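Local coordinates for protein metallo-beta-lactamase 1 (Acinetobacter baumannii, PDB 5MMD) that probably hydrolyses beta-lactam antibiotics to substituted beta-amino acids as a class B zinc enzyme, conferring antibiotic resistance, at residues Asp128-His140 and Val146-Phe160. Residues are numbered along the deposited sequence; the frame is centred on the assembly and turned at random.
Sequences DGFLEVYYPGGGH and VVWIPSSKILYGGCF. With ZN (zinc ion), chain E; ZN (zinc ion), chain C.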
loop_
_atom_site.group_PDB
_atom_site.type_symbol
_atom_site.label_atom_id
_atom_site.label_comp_id
_atom_site.label_asym_id
_atom_site.label_seq_id
_atom_site.Cartn_x
_atom_site.Cartn_y
_atom_site.Cartn_z
ATOM N N ASP A 128 17.000 6.722 -1.386
ATOM C CA ASP A 128 18.156 6.519 -2.289
ATOM C C ASP A 128 17.900 5.409 -3.295
ATOM O O ASP A 128 18.811 4.609 -3.639
ATOM C CB ASP A 128 19.412 6.196 -1.514
ATOM C CG ASP A 128 19.792 7.278 -0.542
ATOM O OD1 ASP A 128 19.467 8.454 -0.771
ATOM O OD2 ASP A 128 20.466 6.956 0.453
ATOM N N GLY A 129 16.660 5.375 -3.766
ATOM C CA GLY A 129 16.270 4.496 -4.846
ATOM C C GLY A 129 16.002 3.078 -4.360
ATOM O O GLY A 129 15.701 2.194 -5.149
ATOM N N PHE A 130 16.067 2.867 -3.054
ATOM C CA PHE A 130 15.742 1.536 -2.506
ATOM C C PHE A 130 14.272 1.200 -2.757
ATOM O O PHE A 130 13.933 0.020 -2.919
ATOM C CB PHE A 130 16.068 1.462 -1.012
ATOM C CG PHE A 130 16.326 0.060 -0.510
ATOM C CD1 PHE A 130 15.353 -0.628 0.194
ATOM C CD2 PHE A 130 17.539 -0.567 -0.748
ATOM C CE1 PHE A 130 15.575 -1.906 0.658
ATOM C CE2 PHE A 130 17.776 -1.853 -0.265
ATOM C CZ PHE A 130 16.783 -2.525 0.421
ATOM N N LEU A 131 13.405 2.215 -2.795
ATOM C CA LEU A 131 11.995 2.025 -3.166
ATOM C C LEU A 131 11.701 2.737 -4.482
ATOM O O LEU A 131 12.085 3.905 -4.670
ATOM C CB LEU A 131 11.054 2.545 -2.080
ATOM C CG LEU A 131 11.294 2.017 -0.668
ATOM C CD1 LEU A 131 10.345 2.744 0.308
ATOM C CD2 LEU A 131 11.068 0.485 -0.601
ATOM N N GLU A 132 11.049 2.043 -5.406
ATOM C CA GLU A 132 10.623 2.663 -6.639
ATOM C C GLU A 132 9.105 2.621 -6.610
ATOM O O GLU A 132 8.481 1.561 -6.336
ATOM C CB GLU A 132 11.181 1.965 -7.862
ATOM C CG GLU A 132 12.711 1.857 -7.841
ATOM C CD GLU A 132 13.290 1.202 -9.095
ATOM O OE1 GLU A 132 12.557 0.513 -9.842
ATOM O OE2 GLU A 132 14.477 1.438 -9.367
ATOM N N VAL A 133 8.529 3.787 -6.856
ATOM C CA VAL A 133 7.073 3.976 -6.849
ATOM C C VAL A 133 6.590 4.105 -8.278
ATOM O O VAL A 133 7.238 4.732 -9.105
ATOM C CB VAL A 133 6.679 5.191 -6.030
ATOM C CG1 VAL A 133 5.129 5.323 -5.909
ATOM C CG2 VAL A 133 7.307 5.125 -4.676
ATOM N N TYR A 134 5.454 3.483 -8.566
ATOM C CA TYR A 134 4.881 3.484 -9.900
ATOM C C TYR A 134 3.361 3.614 -9.887
ATOM O O TYR A 134 2.662 2.895 -9.161
ATOM C CB TYR A 134 5.242 2.205 -10.629
ATOM C CG TYR A 134 4.574 1.970 -11.978
ATOM C CD1 TYR A 134 4.721 2.855 -13.010
ATOM C CD2 TYR A 134 3.835 0.805 -12.217
ATOM C CE1 TYR A 134 4.135 2.637 -14.248
ATOM C CE2 TYR A 134 3.251 0.567 -13.455
ATOM C CZ TYR A 134 3.421 1.496 -14.474
ATOM O OH TYR A 134 2.852 1.319 -15.730
ATOM N N TYR A 135 2.862 4.496 -10.737
ATOM C CA TYR A 135 1.430 4.565 -10.997
ATOM C C TYR A 135 1.033 3.780 -12.248
ATOM O O TYR A 135 1.362 4.185 -13.371
ATOM C CB TYR A 135 1.025 6.024 -11.140
ATOM C CG TYR A 135 -0.424 6.244 -11.473
ATOM C CD1 TYR A 135 -1.422 5.936 -10.559
ATOM C CD2 TYR A 135 -0.794 6.802 -12.690
ATOM C CE1 TYR A 135 -2.773 6.171 -10.858
ATOM C CE2 TYR A 135 -2.143 7.033 -12.993
ATOM C CZ TYR A 135 -3.111 6.691 -12.070
ATOM O OH TYR A 135 -4.431 6.939 -12.362
ATOM N N PRO A 136 0.323 2.669 -12.067
ATOM C CA PRO A 136 -0.054 1.831 -13.203
ATOM C C PRO A 136 -1.295 2.332 -13.926
ATOM O O PRO A 136 -1.571 1.885 -15.030
ATOM C CB PRO A 136 -0.307 0.462 -12.555
ATOM C CG PRO A 136 -0.822 0.789 -11.169
ATOM C CD PRO A 136 -0.079 2.066 -10.775
ATOM N N GLY A 137 -1.995 3.294 -13.343
ATOM C CA GLY A 137 -3.258 3.743 -13.896
ATOM C C GLY A 137 -4.335 3.328 -12.914
ATOM O O GLY A 137 -4.041 2.692 -11.896
ATOM N N GLY A 138 -5.591 3.683 -13.203
ATOM C CA GLY A 138 -6.640 3.459 -12.224
ATOM C C GLY A 138 -6.983 1.993 -12.070
ATOM O O GLY A 138 -6.760 1.226 -13.002
ATOM N N GLY A 139 -7.535 1.625 -10.910
ATOM C CA GLY A 139 -7.968 0.252 -10.633
ATOM C C GLY A 139 -8.909 0.251 -9.441
ATOM O O GLY A 139 -10.044 0.673 -9.552
ATOM N N HIS A 140 -8.399 -0.200 -8.303
ATOM C CA HIS A 140 -9.073 -0.070 -7.029
ATOM C C HIS A 140 -9.583 1.365 -6.829
ATOM O O HIS A 140 -10.704 1.562 -6.349
ATOM C CB HIS A 140 -8.128 -0.459 -5.927
ATOM C CG HIS A 140 -8.635 -0.183 -4.554
ATOM N ND1 HIS A 140 -9.681 -0.880 -3.985
ATOM C CD2 HIS A 140 -8.243 0.736 -3.635
ATOM C CE1 HIS A 140 -9.905 -0.392 -2.766
ATOM N NE2 HIS A 140 -9.047 0.590 -2.534
ATOM N N VAL A 146 1.748 1.449 -6.715
ATOM C CA VAL A 146 2.526 0.288 -6.262
ATOM C C VAL A 146 3.950 0.667 -5.959
ATOM O O VAL A 146 4.448 1.684 -6.441
ATOM C CB VAL A 146 2.536 -0.859 -7.278
ATOM C CG1 VAL A 146 1.094 -1.262 -7.651
ATOM C CG2 VAL A 146 3.332 -0.512 -8.507
ATOM N N VAL A 147 4.604 -0.137 -5.121
ATOM C CA VAL A 147 5.971 0.145 -4.700
ATOM C C VAL A 147 6.836 -1.073 -4.851
ATOM O O VAL A 147 6.524 -2.136 -4.304
ATOM C CB VAL A 147 6.011 0.619 -3.250
ATOM C CG1 VAL A 147 7.403 0.961 -2.848
ATOM C CG2 VAL A 147 5.063 1.828 -3.041
ATOM N N TRP A 148 7.924 -0.896 -5.589
ATOM C CA TRP A 148 8.837 -1.957 -5.980
ATOM C C TRP A 148 10.105 -1.835 -5.184
ATOM O O TRP A 148 10.654 -0.733 -5.033
ATOM C CB TRP A 148 9.117 -1.862 -7.455
ATOM C CG TRP A 148 10.114 -2.794 -8.077
ATOM C CD1 TRP A 148 11.288 -2.427 -8.689
ATOM C CD2 TRP A 148 10.004 -4.219 -8.245
ATOM N NE1 TRP A 148 11.917 -3.531 -9.220
ATOM C CE2 TRP A 148 11.161 -4.645 -8.949
ATOM C CE3 TRP A 148 9.054 -5.169 -7.871
ATOM C CZ2 TRP A 148 11.389 -5.982 -9.285
ATOM C CZ3 TRP A 148 9.293 -6.510 -8.195
ATOM C CH2 TRP A 148 10.434 -6.891 -8.915
ATOM N N ILE A 149 10.552 -2.974 -4.655
ATOM C CA ILE A 149 11.821 -3.051 -3.966
ATOM C C ILE A 149 12.792 -3.822 -4.866
ATOM O O ILE A 149 12.802 -5.052 -4.852
ATOM C CB ILE A 149 11.698 -3.751 -2.624
ATOM C CG1 ILE A 149 10.424 -3.286 -1.911
ATOM C CG2 ILE A 149 12.971 -3.509 -1.783
ATOM C CD1 ILE A 149 10.234 -3.921 -0.571
ATOM N N PRO A 150 13.596 -3.103 -5.651
ATOM C CA PRO A 150 14.310 -3.803 -6.729
ATOM C C PRO A 150 15.330 -4.802 -6.188
ATOM O O PRO A 150 15.604 -5.864 -6.768
ATOM C CB PRO A 150 14.969 -2.654 -7.515
ATOM C CG PRO A 150 14.866 -1.442 -6.666
ATOM C CD PRO A 150 13.743 -1.638 -5.732
ATOM N N SER A 151 15.868 -4.486 -5.024
ATOM C CA SER A 151 16.921 -5.311 -4.506
ATOM C C SER A 151 16.421 -6.701 -4.096
ATOM O O SER A 151 17.172 -7.673 -4.239
ATOM C CB SER A 151 17.590 -4.627 -3.329
ATOM O OG SER A 151 16.613 -4.326 -2.370
ATOM N N SER A 152 15.189 -6.810 -3.600
ATOM C CA SER A 152 14.636 -8.114 -3.246
ATOM C C SER A 152 13.511 -8.567 -4.190
ATOM O O SER A 152 12.918 -9.618 -3.971
ATOM C CB SER A 152 14.142 -8.110 -1.791
ATOM O OG SER A 152 13.429 -6.913 -1.524
ATOM N N LYS A 153 13.256 -7.804 -5.248
ATOM C CA LYS A 153 12.194 -8.099 -6.224
ATOM C C LYS A 153 10.826 -8.366 -5.545
ATOM O O LYS A 153 10.074 -9.275 -5.920
ATOM C CB LYS A 153 12.632 -9.265 -7.124
ATOM C CG LYS A 153 13.849 -8.918 -7.984
ATOM C CD LYS A 153 13.965 -9.790 -9.230
ATOM C CE LYS A 153 15.251 -9.511 -10.015
ATOM N NZ LYS A 153 15.457 -8.078 -10.310
ATOM N N ILE A 154 10.517 -7.518 -4.557
ATOM C CA ILE A 154 9.245 -7.540 -3.839
ATOM C C ILE A 154 8.385 -6.395 -4.367
ATOM O O ILE A 154 8.836 -5.236 -4.442
ATOM C CB ILE A 154 9.460 -7.420 -2.298
ATOM C CG1 ILE A 154 10.182 -8.688 -1.798
ATOM C CG2 ILE A 154 8.121 -7.180 -1.572
ATOM C CD1 ILE A 154 10.736 -8.648 -0.361
ATOM N N LEU A 155 7.183 -6.720 -4.804
ATOM C CA LEU A 155 6.235 -5.703 -5.221
ATOM C C LEU A 155 5.108 -5.548 -4.195
ATOM O O LEU A 155 4.382 -6.498 -3.911
ATOM C CB LEU A 155 5.654 -6.025 -6.593
ATOM C CG LEU A 155 4.707 -4.914 -7.105
ATOM C CD1 LEU A 155 5.455 -3.582 -7.406
ATOM C CD2 LEU A 155 3.976 -5.392 -8.357
ATOM N N TYR A 156 4.999 -4.355 -3.611
ATOM C CA TYR A 156 3.848 -4.031 -2.796
ATOM C C TYR A 156 2.746 -3.487 -3.711
ATOM O O TYR A 156 2.857 -2.391 -4.249
ATOM C CB TYR A 156 4.170 -3.023 -1.708
ATOM C CG TYR A 156 2.925 -2.648 -0.927
ATOM C CD1 TYR A 156 2.374 -3.515 0.021
ATOM C CD2 TYR A 156 2.270 -1.445 -1.173
ATOM C CE1 TYR A 156 1.225 -3.180 0.738
ATOM C CE2 TYR A 156 1.110 -1.105 -0.490
ATOM C CZ TYR A 156 0.596 -1.964 0.479
ATOM O OH TYR A 156 -0.550 -1.595 1.140
ATOM N N GLY A 157 1.704 -4.278 -3.890
ATOM C CA GLY A 157 0.632 -3.940 -4.806
ATOM C C GLY A 157 -0.398 -3.016 -4.201
ATOM O O GLY A 157 -1.120 -2.333 -4.926
ATOM N N GLY A 158 -0.498 -3.006 -2.880
ATOM C CA GLY A 158 -1.589 -2.311 -2.241
ATOM C C GLY A 158 -2.937 -2.827 -2.739
ATOM O O GLY A 158 -3.053 -3.933 -3.279
ATOM N N CYS A 159 -3.970 -2.031 -2.556
ATOM C CA CYS A 159 -5.309 -2.561 -2.795
ATOM C C CYS A 159 -5.604 -2.640 -4.266
ATOM O O CYS A 159 -6.643 -3.149 -4.642
ATOM C CB CYS A 159 -6.318 -1.738 -2.050
ATOM S SG CYS A 159 -5.851 -1.657 -0.333
ATOM N N PHE A 160 -4.664 -2.171 -5.085
ATOM C CA PHE A 160 -4.689 -2.364 -6.525
ATOM C C PHE A 160 -4.557 -3.835 -6.895
ATOM O O PHE A 160 -4.917 -4.246 -8.023
ATOM C CB PHE A 160 -3.537 -1.569 -7.177
ATOM C CG PHE A 160 -3.407 -1.768 -8.663
ATOM C CD1 PHE A 160 -4.331 -1.217 -9.528
ATOM C CD2 PHE A 160 -2.342 -2.496 -9.204
ATOM C CE1 PHE A 160 -4.225 -1.384 -10.897
ATOM C CE2 PHE A 160 -2.222 -2.653 -10.579
ATOM C CZ PHE A 160 -3.180 -2.099 -11.423
HETATM ZN ZN ZN E . -8.849 1.449 -0.829
HETATM ZN ZN ZN C . -7.665 -1.172 1.097
HETATM O O HOH W 1 15.881 -2.091 -3.253
HETATM O O HOH W 2 -8.978 0.339 0.586
#
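E132 and W148 stand opposite each other in register as a hydrogen-bonded pair in an antiparallel beta hairpin of the alpha-beta/beta-alpha sandwich of metallo-beta-lactamases. Strand 131-134 runs on to the zinc ligand H140, and strand 154-158, which follows the hairpin, to C159. Nearly straight bonds join the E132-W148 pair both ways, E132 N to W148 O (2.8 Å) and W148 N to E132 O (2.6 Å); Y134 and V146 repeat the pattern. E132 and W148 extend side by side on one face of the sheet, carboxylate and indole planes 46° apart, with E132 OE1 3.4 Å from W148 CD1 at the ring edge. On the same face Y134 CB lies beside V146 CG2. V133, V147 and L131 line the other face, where L131 and V147 pack on strand 44-48 of the partner sheet; aliphatic side chains suit this buried face between the two sheets. At the hairpin's far end a water bridges F130 O and S151 OG while resting over the centre of the F130 ring.

Beyond the strands, P136 slides its CG over the face of the F160 ring, 3.8 Å from the centroid, a CH-pi contact in which rigid proline matches a flat aromatic; W180 also stacks on F160. G139 CA passes at the edge of this ring, 4.1 Å from F160 CD1, where a residue without a side chain fits. With its CG anti to the backbone N (chi1 172°), H140 presents one imidazole face to C159 CB, a CH-pi contact 3.6 Å from the ring centroid that brings ligands of the two metals together. H140, with H78 and H80, holds one zinc through NE2, and C159, with D82 and H201, holds the second through SG. A water, or probably hydroxide, bridges the metals, its O 2.1 Å from the zinc of C159.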